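Local structure of oxidoreductase (Bordetella pertussis, 3Q2K) at residues W107-V112 with K133-A138; K150-N155 with S210-L215. The protein is an NAD-dependent dehydrogenase that probably oxidises UDP-N-acetylglucosaminuronic acid in the biosynthesis of 2,3-diacetamido-2,3-dideoxy-D-mannuronic acid. All coordinates share one frame; numbering follows the deposited sequence.

Contact 1. Residues W107-V112 with K133-A138; sequences WQAIEV and KRMVKA. With NAI (1,4-dihydronicotinamide adenine dinucleotide), chain U.
Two neighbouring helices of the NAD-binding Rossmann fold meet here through Ile110 and Ala109 on one and Met135, Ala138 and Arg134 on the other. The short axes run nearly parallel, 13° apart, and approach to 8.8 Å, a separation bridged by aliphatic side chains without any hydrogen bond across the interface. Ile110 fills the middle of it. Its CG1 lies 3.9 Å from CB of Ala138 and also meets CA of Met135, while the outstretched CD1 lies against the backbone of Arg134, 4.0 Å from its O. Deeper in the fold, the thioether of Met135 turns at its last bond (chi3 74°) and brings CE to 3.7 Å from CB of Ala109. The Ala109 methyl also rests on Leu98 and Val119, from strands 95-98 and 118-121. Such parallel helices are expected from the right-handed beta-alpha-beta crossovers of this fold: helix 105-114 links strands 95-98 and 118-121, and helix 129-142 leads on from 118-121 to 146-148. Toward the partly exposed side the Trp107 indole and the Arg134 guanidinium have planes only 16° apart, but the approach is oblique: CH2 of Trp107 lies 3.7 Å from NE of Arg134. No polar partner is modelled for this buried NE, whereas NH1 forms a salt bridge with Asp131. Lys137 of a second subunit makes a cation-pi contact with the same indole. On helix 105-114, Gln108 turns instead to the dinucleotide, its OE1 lying 3.4 Å from adenine N1A of the NADH, while its NE2 makes a weak hydrogen bond to Thr100 OG1.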
loop_
_atom_site.group_PDB
_atom_site.type_symbol
_atom_site.label_atom_id
_atom_site.label_comp_id
_atom_site.label_asym_id
_atom_site.label_seq_id
_atom_site.Cartn_x
_atom_site.Cartn_y
_atom_site.Cartn_z
ATOM N N TRP C 107 -8.632 23.921 24.637
ATOM C CA TRP C 107 -7.701 24.583 25.537
ATOM C C TRP C 107 -8.500 25.364 26.570
ATOM O O TRP C 107 -8.174 25.333 27.752
ATOM C CB TRP C 107 -6.754 25.466 24.725
ATOM C CG TRP C 107 -6.057 24.644 23.684
ATOM C CD1 TRP C 107 -6.278 24.655 22.338
ATOM C CD2 TRP C 107 -5.056 23.644 23.922
ATOM N NE1 TRP C 107 -5.454 23.739 21.722
ATOM C CE2 TRP C 107 -4.694 23.106 22.672
ATOM C CE3 TRP C 107 -4.413 23.168 25.070
ATOM C CZ2 TRP C 107 -3.700 22.130 22.546
ATOM C CZ3 TRP C 107 -3.437 22.193 24.947
ATOM C CH2 TRP C 107 -3.090 21.681 23.691
ATOM N N GLN C 108 -9.586 26.005 26.157
ATOM C CA GLN C 108 -10.427 26.680 27.132
ATOM C C GLN C 108 -11.028 25.632 28.068
ATOM O O GLN C 108 -11.091 25.841 29.281
ATOM C CB GLN C 108 -11.480 27.546 26.429
ATOM C CG GLN C 108 -10.800 28.752 25.811
ATOM C CD GLN C 108 -11.762 29.673 25.100
ATOM O OE1 GLN C 108 -11.495 30.862 24.949
ATOM N NE2 GLN C 108 -12.871 29.126 24.629
ATOM N N ALA C 109 -11.446 24.486 27.540
ATOM C CA ALA C 109 -12.113 23.542 28.430
ATOM C C ALA C 109 -11.119 23.020 29.459
ATOM O O ALA C 109 -11.515 22.716 30.578
ATOM C CB ALA C 109 -12.737 22.392 27.698
ATOM N N ILE C 110 -9.850 22.888 29.090
ATOM C CA ILE C 110 -8.854 22.342 30.011
ATOM C C ILE C 110 -8.563 23.358 31.127
ATOM O O ILE C 110 -8.603 23.009 32.305
ATOM C CB ILE C 110 -7.599 21.924 29.218
ATOM C CG1 ILE C 110 -7.886 20.747 28.276
ATOM C CG2 ILE C 110 -6.360 21.698 30.088
ATOM C CD1 ILE C 110 -6.586 20.220 27.719
ATOM N N GLU C 111 -8.373 24.637 30.819
ATOM C CA GLU C 111 -8.245 25.647 31.872
ATOM C C GLU C 111 -9.493 25.831 32.743
ATOM O O GLU C 111 -9.439 25.970 33.966
ATOM C CB GLU C 111 -7.851 26.963 31.206
ATOM C CG GLU C 111 -7.673 28.176 32.111
ATOM C CD GLU C 111 -7.389 29.446 31.320
ATOM O OE1 GLU C 111 -7.054 30.519 31.866
ATOM O OE2 GLU C 111 -7.498 29.395 30.079
ATOM N N VAL C 112 -10.667 25.762 32.127
ATOM C CA VAL C 112 -11.874 25.813 32.939
ATOM C C VAL C 112 -11.820 24.634 33.893
ATOM O O VAL C 112 -12.071 24.742 35.089
ATOM C CB VAL C 112 -13.180 25.733 32.125
ATOM C CG1 VAL C 112 -14.367 25.412 33.017
ATOM C CG2 VAL C 112 -13.426 27.063 31.419
ATOM N N LYS C 133 -9.401 14.356 22.746
ATOM C CA LYS C 133 -9.028 13.438 23.823
ATOM C C LYS C 133 -8.505 14.120 25.092
ATOM O O LYS C 133 -8.858 13.745 26.213
ATOM C CB LYS C 133 -8.060 12.348 23.357
ATOM C CG LYS C 133 -8.714 11.297 22.452
ATOM C CD LYS C 133 -7.826 10.089 22.166
ATOM C CE LYS C 133 -6.549 10.596 21.519
ATOM N NZ LYS C 133 -5.738 9.585 20.789
ATOM N N ARG C 134 -7.642 15.115 24.934
ATOM C CA ARG C 134 -7.067 15.820 26.074
ATOM C C ARG C 134 -8.141 16.598 26.831
ATOM O O ARG C 134 -8.124 16.581 28.062
ATOM C CB ARG C 134 -5.995 16.788 25.588
ATOM C CG ARG C 134 -4.610 16.528 26.136
ATOM C CD ARG C 134 -3.791 17.768 25.826
ATOM N NE ARG C 134 -3.847 18.113 24.406
ATOM C CZ ARG C 134 -3.259 17.449 23.411
ATOM N NH1 ARG C 134 -3.393 17.866 22.158
ATOM N NH2 ARG C 134 -2.539 16.358 23.635
ATOM N N MET C 135 -9.071 17.243 26.131
ATOM C CA MET C 135 -10.212 17.901 26.785
ATOM C C MET C 135 -10.890 16.877 27.688
ATOM O O MET C 135 -11.033 17.120 28.885
ATOM C CB MET C 135 -11.318 18.314 25.802
ATOM C CG MET C 135 -10.996 19.363 24.764
ATOM S SD MET C 135 -12.484 19.357 23.751
ATOM C CE MET C 135 -13.629 20.203 24.840
ATOM N N VAL C 136 -11.378 15.776 27.121
ATOM C CA VAL C 136 -12.001 14.712 27.913
ATOM C C VAL C 136 -11.193 14.185 29.100
ATOM O O VAL C 136 -11.662 14.006 30.231
ATOM C CB VAL C 136 -12.378 13.510 27.035
ATOM C CG1 VAL C 136 -13.103 12.437 27.834
ATOM C CG2 VAL C 136 -13.234 14.027 25.900
ATOM N N LYS C 137 -9.923 13.887 28.872
ATOM C CA LYS C 137 -9.196 13.419 30.039
ATOM C C LYS C 137 -9.213 14.482 31.137
ATOM O O LYS C 137 -9.415 14.183 32.313
ATOM C CB LYS C 137 -7.786 12.930 29.692
ATOM C CG LYS C 137 -6.782 14.025 29.379
ATOM C CD LYS C 137 -5.479 13.421 28.879
ATOM C CE LYS C 137 -4.385 14.468 28.748
ATOM N NZ LYS C 137 -3.087 13.860 28.342
ATOM N N ALA C 138 -9.053 15.742 30.754
ATOM C CA ALA C 138 -8.854 16.784 31.757
ATOM C C ALA C 138 -10.086 16.912 32.642
ATOM O O ALA C 138 -9.978 16.941 33.873
ATOM C CB ALA C 138 -8.550 18.121 31.101
HETATM P PA NAI U . -17.966 34.121 16.145
HETATM O O1A NAI U . -16.848 34.766 15.424
HETATM O O2A NAI U . -19.302 34.954 15.797
HETATM O O5B NAI U . -18.021 34.387 17.734
HETATM C C5B NAI U . -16.677 34.529 18.181
HETATM C C4B NAI U . -16.509 35.211 19.533
HETATM O O4B NAI U . -15.461 34.571 20.274
HETATM C C3B NAI U . -16.048 36.598 19.045
HETATM O O3B NAI U . -16.825 37.577 19.739
HETATM C C2B NAI U . -14.531 36.512 19.373
HETATM O O2B NAI U . -13.966 37.774 19.737
HETATM C C1B NAI U . -14.629 35.673 20.666
HETATM N N9A NAI U . -13.294 35.208 20.999
HETATM C C8A NAI U . -12.258 34.946 20.157
HETATM N N7A NAI U . -11.255 34.533 20.881
HETATM C C5A NAI U . -11.553 34.510 22.199
HETATM C C6A NAI U . -10.894 34.159 23.394
HETATM N N6A NAI U . -9.595 33.685 23.403
HETATM N N1A NAI U . -11.586 34.262 24.525
HETATM C C2A NAI U . -12.846 34.661 24.549
HETATM N N3A NAI U . -13.496 35.000 23.457
HETATM C C4A NAI U . -12.896 34.920 22.276
HETATM O O3 NAI U . -18.357 32.713 15.484
HETATM P PN NAI U . -19.542 31.890 16.190
HETATM O O1N NAI U . -20.461 31.616 14.986
HETATM O O2N NAI U . -20.464 32.519 17.255
HETATM O O5D NAI U . -18.884 30.465 16.581
HETATM C C5D NAI U . -19.648 29.924 17.650
HETATM C C4D NAI U . -18.999 28.638 18.175
HETATM O O4D NAI U . -20.213 27.878 18.349
HETATM C C3D NAI U . -18.173 27.888 17.111
HETATM O O3D NAI U . -17.653 26.645 17.570
HETATM C C2D NAI U . -19.304 27.508 16.135
HETATM O O2D NAI U . -18.922 26.287 15.510
HETATM C C1D NAI U . -20.387 27.088 17.158
HETATM N N1N NAI U . -21.750 27.315 16.687
HETATM C C2N NAI U . -22.640 26.385 16.959
HETATM C C3N NAI U . -23.946 26.578 16.527
HETATM C C7N NAI U . -24.955 25.542 16.805
HETATM O O7N NAI U . -25.952 25.482 16.115
HETATM N N7N NAI U . -24.714 24.669 17.804
HETATM C C4N NAI U . -24.273 27.725 15.804
HETATM C C5N NAI U . -23.274 28.643 15.544
HETATM C C6N NAI U . -21.995 28.421 16.016
#

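Contact 2. Residues K150-N155 with S210-L215; sequences KQNRRN and SHYVDL. With HP7 ((2S,3S,4R,5R,6R)-5-acetamido-6-[[[(2R,3S,4R,5R)-5-(2,4-dioxopyrimidin-1-yl)-3,4-dihydroxy-oxolan-2-yl]methoxy-hydroxy-phosphoryl]oxy-hydroxy-phosphoryl]oxy-3,4-dihydroxy-oxane-2-carboxylic acid), chain V.
The backbone of 150-155 makes a 3-10 turn beside the first turns of helix 210-220, with the CA atoms of Lys150 and His211 6.5 Å apart and those of Arg153 and Leu215 8.2 Å apart. In this Gfo/Idh/MocA-type enzyme the turn follows the last strand of the Rossmann sheet, and the helix belongs to the C-terminal alpha/beta domain. A side-on salt bridge fastens the two: Arg153 NE and NH2 each donate to one oxygen of Asp214, OD2 and OD1, both at 2.8 Å and nearly straight (169° and 170°). Asp214 CG stands anti to the backbone N (chi1 -177°), which turns the carboxylate toward Arg153. Both acceptors use syn lone pairs, and guanidinium and carboxylate are almost coplanar, which fixes the rotation of both groups. Arg153 NH1 has a second carboxylate partner, Glu344. The aliphatic part of Lys150 lies across Asp214, its CG 3.4 Å from OD2.

Nearer the substrate, ND2 of Asn152 sits 3.7 Å from CB of His211, and Gln151 sets its amide almost perpendicular to the imidazole while donating from NE2 to the carboxamide oxygen O7N of the nicotinamide. One face of the imidazole meets the acetamido group of the UDP-sugar. The imidazole edge is engaged at both nitrogens: ND1 lies 2.6 Å from a water that accepts from Asn152 N, and NE2 is hydrogen-bonded at 2.6 Å to the sugar hydroxyl O3'.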
loop_
_atom_site.group_PDB
_atom_site.type_symbol
_atom_site.label_atom_id
_atom_site.label_comp_id
_atom_site.label_asym_id
_atom_site.label_seq_id
_atom_site.Cartn_x
_atom_site.Cartn_y
_atom_site.Cartn_z
ATOM N N LYS C 150 -25.266 19.471 21.117
ATOM C CA LYS C 150 -25.671 18.827 19.883
ATOM C C LYS C 150 -27.182 18.962 19.836
ATOM O O LYS C 150 -27.889 17.980 20.065
ATOM C CB LYS C 150 -25.256 17.352 19.858
ATOM C CG LYS C 150 -24.483 16.967 18.618
ATOM C CD LYS C 150 -23.038 17.353 18.844
ATOM C CE LYS C 150 -22.191 16.841 17.682
ATOM N NZ LYS C 150 -21.572 17.868 16.798
ATOM N N GLN C 151 -27.675 20.149 19.491
ATOM C CA GLN C 151 -29.087 20.403 19.748
ATOM C C GLN C 151 -30.014 19.559 18.893
ATOM O O GLN C 151 -31.122 19.265 19.341
ATOM C CB GLN C 151 -29.484 21.885 19.774
ATOM C CG GLN C 151 -29.486 22.598 18.422
ATOM C CD GLN C 151 -28.121 23.158 18.090
ATOM O OE1 GLN C 151 -27.094 22.620 18.515
ATOM N NE2 GLN C 151 -28.103 24.278 17.375
ATOM N N ASN C 152 -29.576 19.145 17.707
ATOM C CA ASN C 152 -30.535 18.510 16.809
ATOM C C ASN C 152 -30.971 17.188 17.417
ATOM O O ASN C 152 -32.000 16.630 17.039
ATOM C CB ASN C 152 -29.941 18.218 15.424
ATOM C CG ASN C 152 -29.777 19.466 14.574
ATOM O OD1 ASN C 152 -29.962 20.597 15.025
ATOM N ND2 ASN C 152 -29.351 19.266 13.337
ATOM N N ARG C 153 -30.202 16.708 18.388
ATOM C CA ARG C 153 -30.601 15.446 19.001
ATOM C C ARG C 153 -31.977 15.526 19.662
ATOM O O ARG C 153 -32.677 14.526 19.844
ATOM C CB ARG C 153 -29.527 14.956 19.975
ATOM C CG ARG C 153 -28.310 14.342 19.326
ATOM C CD ARG C 153 -27.389 13.802 20.410
ATOM N NE ARG C 153 -26.122 13.299 19.887
ATOM C CZ ARG C 153 -25.346 12.422 20.516
ATOM N NH1 ARG C 153 -25.688 11.915 21.690
ATOM N NH2 ARG C 153 -24.204 12.026 19.976
ATOM N N ARG C 154 -32.388 16.735 20.020
ATOM C CA ARG C 154 -33.640 16.889 20.742
ATOM C C ARG C 154 -34.759 17.100 19.737
ATOM O O ARG C 154 -35.920 17.108 20.126
ATOM C CB ARG C 154 -33.590 18.085 21.694
ATOM C CG ARG C 154 -32.478 18.056 22.727
ATOM C CD ARG C 154 -32.496 16.797 23.587
ATOM N NE ARG C 154 -33.816 16.489 24.125
ATOM C CZ ARG C 154 -34.296 15.255 24.223
ATOM N NH1 ARG C 154 -35.509 15.048 24.718
ATOM N NH2 ARG C 154 -33.565 14.227 23.817
ATOM N N ASN C 155 -34.410 17.316 18.475
ATOM C CA ASN C 155 -35.440 17.459 17.455
ATOM C C ASN C 155 -36.510 16.381 17.592
ATOM O O ASN C 155 -36.215 15.189 17.589
ATOM C CB ASN C 155 -34.825 17.283 16.070
ATOM C CG ASN C 155 -34.167 18.552 15.588
ATOM O OD1 ASN C 155 -33.996 19.481 16.372
ATOM N ND2 ASN C 155 -33.773 18.586 14.316
ATOM N N SER C 210 -21.319 18.768 10.948
ATOM C CA SER C 210 -21.027 17.948 12.125
ATOM C C SER C 210 -22.262 17.448 12.885
ATOM O O SER C 210 -22.240 16.325 13.381
ATOM C CB SER C 210 -20.038 18.649 13.064
ATOM O OG SER C 210 -20.585 19.867 13.533
ATOM N N HIS C 211 -23.311 18.256 13.005
ATOM C CA HIS C 211 -24.606 17.814 13.518
ATOM C C HIS C 211 -25.069 16.607 12.723
ATOM O O HIS C 211 -25.878 15.812 13.204
ATOM C CB HIS C 211 -25.698 18.883 13.364
ATOM C CG HIS C 211 -25.305 20.236 13.874
ATOM N ND1 HIS C 211 -25.471 20.606 15.192
ATOM C CD2 HIS C 211 -24.717 21.293 13.260
ATOM C CE1 HIS C 211 -25.034 21.842 15.359
ATOM N NE2 HIS C 211 -24.581 22.287 14.199
ATOM N N TYR C 212 -24.635 16.541 11.468
ATOM C CA TYR C 212 -25.115 15.476 10.598
ATOM C C TYR C 212 -24.183 14.275 10.652
ATOM O O TYR C 212 -24.642 13.138 10.654
ATOM C CB TYR C 212 -25.336 15.979 9.171
ATOM C CG TYR C 212 -26.452 16.989 9.215
ATOM C CD1 TYR C 212 -27.745 16.636 8.860
ATOM C CD2 TYR C 212 -26.217 18.271 9.694
ATOM C CE1 TYR C 212 -28.762 17.560 8.957
ATOM C CE2 TYR C 212 -27.240 19.193 9.815
ATOM C CZ TYR C 212 -28.515 18.818 9.458
ATOM O OH TYR C 212 -29.538 19.740 9.531
ATOM N N VAL C 213 -22.880 14.519 10.734
ATOM C CA VAL C 213 -21.954 13.432 11.010
ATOM C C VAL C 213 -22.312 12.749 12.320
ATOM O O VAL C 213 -22.263 11.523 12.356
ATOM C CB VAL C 213 -20.502 13.926 10.983
ATOM C CG1 VAL C 213 -19.536 12.838 11.407
ATOM C CG2 VAL C 213 -20.210 14.341 9.567
ATOM N N ASP C 214 -22.776 13.529 13.296
ATOM C CA ASP C 214 -23.177 13.052 14.618
ATOM C C ASP C 214 -24.290 12.016 14.523
ATOM O O ASP C 214 -24.300 11.059 15.293
ATOM C CB ASP C 214 -23.650 14.198 15.521
ATOM C CG ASP C 214 -24.009 13.739 16.927
ATOM O OD1 ASP C 214 -23.142 13.171 17.625
ATOM O OD2 ASP C 214 -25.161 13.935 17.365
ATOM N N LEU C 215 -25.223 12.197 13.594
ATOM C CA LEU C 215 -26.320 11.248 13.409
ATOM C C LEU C 215 -25.899 9.840 12.997
ATOM O O LEU C 215 -26.619 8.888 13.288
ATOM C CB LEU C 215 -27.284 11.757 12.338
ATOM C CG LEU C 215 -27.774 13.193 12.530
ATOM C CD1 LEU C 215 -28.875 13.482 11.512
ATOM C CD2 LEU C 215 -28.348 13.318 13.937
HETATM N N1 HP7 V . -26.638 31.288 4.912
HETATM C C2 HP7 V . -26.744 31.638 3.622
HETATM O O2 HP7 V . -25.973 32.401 3.005
HETATM N N3 HP7 V . -27.749 31.141 2.884
HETATM C C4 HP7 V . -28.634 30.292 3.448
HETATM O O4 HP7 V . -29.505 29.845 2.672
HETATM C C5 HP7 V . -28.539 29.915 4.786
HETATM C C6 HP7 V . -27.489 30.453 5.529
HETATM P PA HP7 V . -27.675 30.215 9.849
HETATM P PB HP7 V . -27.239 28.728 12.252
HETATM O "O'P" HP7 V . -22.640 28.369 9.424
HETATM O "O'Q" HP7 V . -21.631 29.072 11.154
HETATM C "C1'" HP7 V . -25.724 26.691 11.602
HETATM O O1A HP7 V . -28.844 29.453 9.264
HETATM O O1B HP7 V . -28.565 28.005 12.234
HETATM C C1C HP7 V . -25.523 31.855 5.668
HETATM C "C2'" HP7 V . -25.260 25.418 12.314
HETATM N "N2'" HP7 V . -26.163 24.906 13.336
HETATM O O2A HP7 V . -27.820 31.578 10.485
HETATM O O2B HP7 V . -26.943 29.900 13.150
HETATM C C2C HP7 V . -25.975 33.126 6.373
HETATM O O2C HP7 V . -24.856 34.014 6.377
HETATM C "C3'" HP7 V . -23.966 25.728 13.056
HETATM O "O3'" HP7 V . -23.406 24.618 13.784
HETATM O O3A HP7 V . -26.840 29.184 10.761
HETATM O O3B HP7 V . -26.120 27.618 12.615
HETATM C C3C HP7 V . -26.010 32.647 7.811
HETATM O O3C HP7 V . -25.804 33.788 8.641
HETATM C "C4'" HP7 V . -23.007 26.359 12.048
HETATM O "O4'" HP7 V . -21.805 26.640 12.775
HETATM C C4C HP7 V . -24.850 31.664 7.897
HETATM O O4C HP7 V . -25.080 30.951 6.684
HETATM C "C5'" HP7 V . -23.564 27.685 11.534
HETATM O "O5'" HP7 V . -24.735 27.349 10.798
HETATM C C5C HP7 V . -25.202 30.689 9.013
HETATM O O5C HP7 V . -26.546 30.318 8.708
HETATM C "C6'" HP7 V . -22.566 28.401 10.668
HETATM C "C7'" HP7 V . -27.180 24.105 13.034
HETATM O "O7'" HP7 V . -27.266 23.721 11.872
HETATM C "C8'" HP7 V . -28.177 23.688 14.079
HETATM O O HOH W 1 -26.642 18.828 16.744
HETATM O O HOH W 2 -28.944 21.991 11.462
#

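Overall arrangement
Contact 1 and contact 2 follow one another along the chain, their centres about 22 Å apart and their nearest atoms about 12 Å apart, so they do not touch. The NADH spans them, its adenine end near contact 1 and its nicotinamide end at contact 2. Contact 1 stays inside the Rossmann fold at its partly buried flank, its centre about 17 Å from the chain centre; the centre of contact 2 lies about 6 Å from the chain centre, where both domains line the substrate pocket. There C4N of NAI is 3.4 Å from C3' of HP7, a placement consistent with hydride transfer at the carbon bearing the 3'-hydroxyl.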